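Local atomic coordinates of D-2-hydroxyacid dehydrogensase protein (Ketogulonicigenium vulgare, PDB entry 4LSW), a protein that probably catalyses the NAD(P)-dependent interconversion of D-2-hydroxyacids and 2-oxoacids. Residues A110-Q115 and F200-L205. Sequence-based numbering, arbitrary orientation.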
ATOM      1  N   ALA A 110      14.258   4.375  -0.109  1.00  4.39           N
ATOM      2  CA  ALA A 110      14.707   5.374   0.855  1.00  5.02           C
ATOM      3  C   ALA A 110      14.828   4.788   2.253  1.00  5.76           C
ATOM      4  O   ALA A 110      15.753   5.112   2.991  1.00  6.16           O
ATOM      5  CB  ALA A 110      13.767   6.542   0.870  1.00  5.59           C
ATOM      6  N   MET A 111      13.877   3.932   2.605  1.00  6.56           N
ATOM      7  CA  MET A 111      13.871   3.272   3.901  1.00  5.55           C
ATOM      8  C   MET A 111      15.054   2.327   4.085  1.00  5.63           C
ATOM      9  O   MET A 111      15.675   2.301   5.144  1.00  6.13           O
ATOM     10  CB  MET A 111      12.551   2.519   4.100  1.00  5.62           C
ATOM     11  CG  MET A 111      11.370   3.462   4.362  1.00  8.62           C
ATOM     12  SD  MET A 111       9.746   2.691   4.192  1.00  8.52           S
ATOM     13  CE  MET A 111       9.775   1.450   5.498  1.00  8.56           C
ATOM     14  N   MET A 112      15.358   1.537   3.061  1.00  5.51           N
ATOM     15  CA  MET A 112      16.538   0.679   3.096  1.00  6.62           C
ATOM     16  C   MET A 112      17.796   1.504   3.353  1.00  5.63           C
ATOM     17  O   MET A 112      18.600   1.175   4.225  1.00  6.93           O
ATOM     18  CB  MET A 112      16.701  -0.091   1.778  1.00  6.47           C
ATOM     19  CG  MET A 112      18.065  -0.770   1.652  1.00  8.78           C
ATOM     20  SD  MET A 112      18.405  -1.500   0.041  1.00  8.83           S
ATOM     21  CE  MET A 112      18.389  -0.023  -0.952  1.00  6.60           C
ATOM     22  N   LEU A 113      17.941   2.601   2.609  1.00  5.61           N
ATOM     23  CA  LEU A 113      19.111   3.451   2.756  1.00  6.32           C
ATOM     24  C   LEU A 113      19.178   4.070   4.147  1.00  5.07           C
ATOM     25  O   LEU A 113      20.232   4.082   4.777  1.00  7.40           O
ATOM     26  CB  LEU A 113      19.104   4.554   1.691  1.00  4.78           C
ATOM     27  CG  LEU A 113      19.425   4.092   0.267  1.00  5.10           C
ATOM     28  CD1 LEU A 113      18.875   5.106  -0.717  1.00  6.03           C
ATOM     29  CD2 LEU A 113      20.929   3.951   0.113  1.00  9.13           C
ATOM     30  N   ALA A 114      18.047   4.586   4.618  1.00  4.99           N
ATOM     31  CA  ALA A 114      17.998   5.233   5.926  1.00  7.06           C
ATOM     32  C   ALA A 114      18.349   4.279   7.066  1.00  5.92           C
ATOM     33  O   ALA A 114      19.071   4.654   7.981  1.00  9.87           O
ATOM     34  CB  ALA A 114      16.638   5.870   6.161  1.00  8.20           C
ATOM     35  N   GLN A 115      17.848   3.046   7.006  1.00  6.59           N
ATOM     36  CA  GLN A 115      18.149   2.076   8.044  1.00  8.00           C
ATOM     37  C   GLN A 115      19.587   1.597   7.939  1.00  6.55           C
ATOM     38  O   GLN A 115      20.313   1.553   8.937  1.00  9.06           O
ATOM     39  CB  GLN A 115      17.179   0.893   7.971  1.00  6.46           C
ATOM     40  CG  GLN A 115      17.376  -0.119   9.096  1.00  8.63           C
ATOM     41  CD  GLN A 115      17.256   0.493  10.477  1.00 12.53           C
ATOM     42  OE1 GLN A 115      16.482   1.428  10.695  1.00 14.67           O
ATOM     43  NE2 GLN A 115      18.030  -0.030  11.419  1.00 14.67           N
ATOM     44  N   PHE A 200      19.224  -7.559   1.712  1.00  4.99           N
ATOM     45  CA  PHE A 200      18.063  -6.693   1.866  1.00  4.02           C
ATOM     46  C   PHE A 200      16.919  -7.383   1.154  1.00  5.36           C
ATOM     47  O   PHE A 200      17.084  -7.802   0.012  1.00  5.35           O
ATOM     48  CB  PHE A 200      18.303  -5.337   1.183  1.00  3.64           C
ATOM     49  CG  PHE A 200      19.532  -4.614   1.653  1.00  4.50           C
ATOM     50  CD1 PHE A 200      19.477  -3.779   2.760  1.00  5.35           C
ATOM     51  CD2 PHE A 200      20.740  -4.754   0.978  1.00  5.88           C
ATOM     52  CE1 PHE A 200      20.611  -3.088   3.192  1.00  4.46           C
ATOM     53  CE2 PHE A 200      21.881  -4.075   1.416  1.00  6.85           C
ATOM     54  CZ  PHE A 200      21.813  -3.239   2.512  1.00  6.68           C
ATOM     55  N   LEU A 201      15.781  -7.533   1.823  1.00  4.68           N
ATOM     56  CA  LEU A 201      14.607  -8.166   1.206  1.00  4.27           C
ATOM     57  C   LEU A 201      13.426  -7.210   1.235  1.00  5.64           C
ATOM     58  O   LEU A 201      13.002  -6.768   2.313  1.00  6.23           O
ATOM     59  CB  LEU A 201      14.221  -9.447   1.956  1.00  4.99           C
ATOM     60  CG  LEU A 201      12.995 -10.201   1.439  1.00  5.02           C
ATOM     61  CD1 LEU A 201      13.234 -10.723   0.033  1.00  7.20           C
ATOM     62  CD2 LEU A 201      12.632 -11.349   2.382  1.00  7.38           C
ATOM     63  N   PHE A 202      12.913  -6.876   0.061  1.00  4.48           N
ATOM     64  CA  PHE A 202      11.759  -5.991  -0.045  1.00  5.33           C
ATOM     65  C   PHE A 202      10.502  -6.820  -0.192  1.00  6.09           C
ATOM     66  O   PHE A 202      10.438  -7.700  -1.052  1.00  5.94           O
ATOM     67  CB  PHE A 202      11.902  -5.082  -1.273  1.00  4.41           C
ATOM     68  CG  PHE A 202      12.973  -4.042  -1.133  1.00  4.02           C
ATOM     69  CD1 PHE A 202      14.308  -4.353  -1.391  1.00  5.90           C
ATOM     70  CD2 PHE A 202      12.652  -2.758  -0.726  1.00  4.57           C
ATOM     71  CE1 PHE A 202      15.304  -3.397  -1.259  1.00  5.40           C
ATOM     72  CE2 PHE A 202      13.649  -1.798  -0.595  1.00  6.19           C
ATOM     73  CZ  PHE A 202      14.968  -2.120  -0.862  1.00  6.01           C
ATOM     74  N   VAL A 203       9.497  -6.531   0.625  1.00  6.05           N
ATOM     75  CA  VAL A 203       8.217  -7.217   0.514  1.00  5.80           C
ATOM     76  C   VAL A 203       7.246  -6.313  -0.229  1.00  9.25           C
ATOM     77  O   VAL A 203       6.811  -5.273   0.291  1.00  8.57           O
ATOM     78  CB  VAL A 203       7.659  -7.589   1.883  1.00  7.27           C
ATOM     79  CG1 VAL A 203       6.368  -8.381   1.721  1.00 11.25           C
ATOM     80  CG2 VAL A 203       8.685  -8.398   2.646  1.00  8.26           C
ATOM     81  N   THR A 204       6.960  -6.704  -1.467  1.00 10.07           N
ATOM     82  CA  THR A 204       6.154  -5.918  -2.389  1.00 10.06           C
ATOM     83  C   THR A 204       5.120  -6.842  -3.019  1.00 14.23           C
ATOM     84  O   THR A 204       4.973  -6.907  -4.234  1.00 16.68           O
ATOM     85  CB  THR A 204       7.040  -5.245  -3.467  1.00  8.94           C
ATOM     86  OG1 THR A 204       7.956  -6.204  -4.009  1.00 11.63           O
ATOM     87  CG2 THR A 204       7.852  -4.127  -2.848  1.00 12.03           C
ATOM     88  N   LEU A 205       4.419  -7.569  -2.156  1.00 11.52           N
ATOM     89  CA  LEU A 205       3.350  -8.479  -2.557  1.00 15.72           C
ATOM     90  C   LEU A 205       2.024  -7.735  -2.576  1.00 21.22           C
ATOM     91  O   LEU A 205       1.561  -7.260  -1.539  1.00 24.11           O
ATOM     92  CB  LEU A 205       3.247  -9.633  -1.563  1.00 17.01           C
ATOM     93  CG  LEU A 205       4.375 -10.654  -1.544  1.00 18.33           C
ATOM     94  CD1 LEU A 205       4.301 -11.510  -0.278  1.00 21.18           C
ATOM     95  CD2 LEU A 205       4.318 -11.529  -2.793  1.00 21.15           C
TER
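M112, on helix 101-116, faces F200 and F202 on strand 200-203. The backbones stay well apart. M112 and F200 have the nearest CA atoms, 7.6 Å from each other, and no hydrogen bond joins the two segments. Side chains alone span the gap, and the buried surface is small, 162 Å² for both sides together. The first side-chain bonds of M112 and F200 point toward each other's segment. F200 and F202 are two residues apart on the strand, and their rings reach the same face of the sheet.

M112 extends its CG anti to the backbone N (chi1 168°), and chi2 is also extended. This carries the sulfur out from the helix to the two rings. M112 SD lies over one face of F200, 3.9 Å from the ring centroid and 22° off the ring normal. It is displaced toward the rim of the ring. M112 CG touches the same ring, 3.5 Å from F200 CD1.

Strand 200-203 is a central strand of the parallel sheet in the Rossmann-type NAD-binding domain. It pairs with strands 147-151 and 228-231, and helix 101-116 packs on one face of this sheet.

The second ring meets the same sulfur differently. M112 SD sits at the edge of F202, 76° off the ring normal, with F202 CZ 3.6 Å away. M112 CB also approaches F202 CZ, at 3.8 Å. One sulfur therefore makes two Met-aromatic contacts, one over a face and one at an edge. The M112 side chain bends at chi3, and its CE comes to 4.0 Å from F202 CZ. L164 of helix 155-165 touches both M112 and F202, while M228 of the neighbouring strand touches F200.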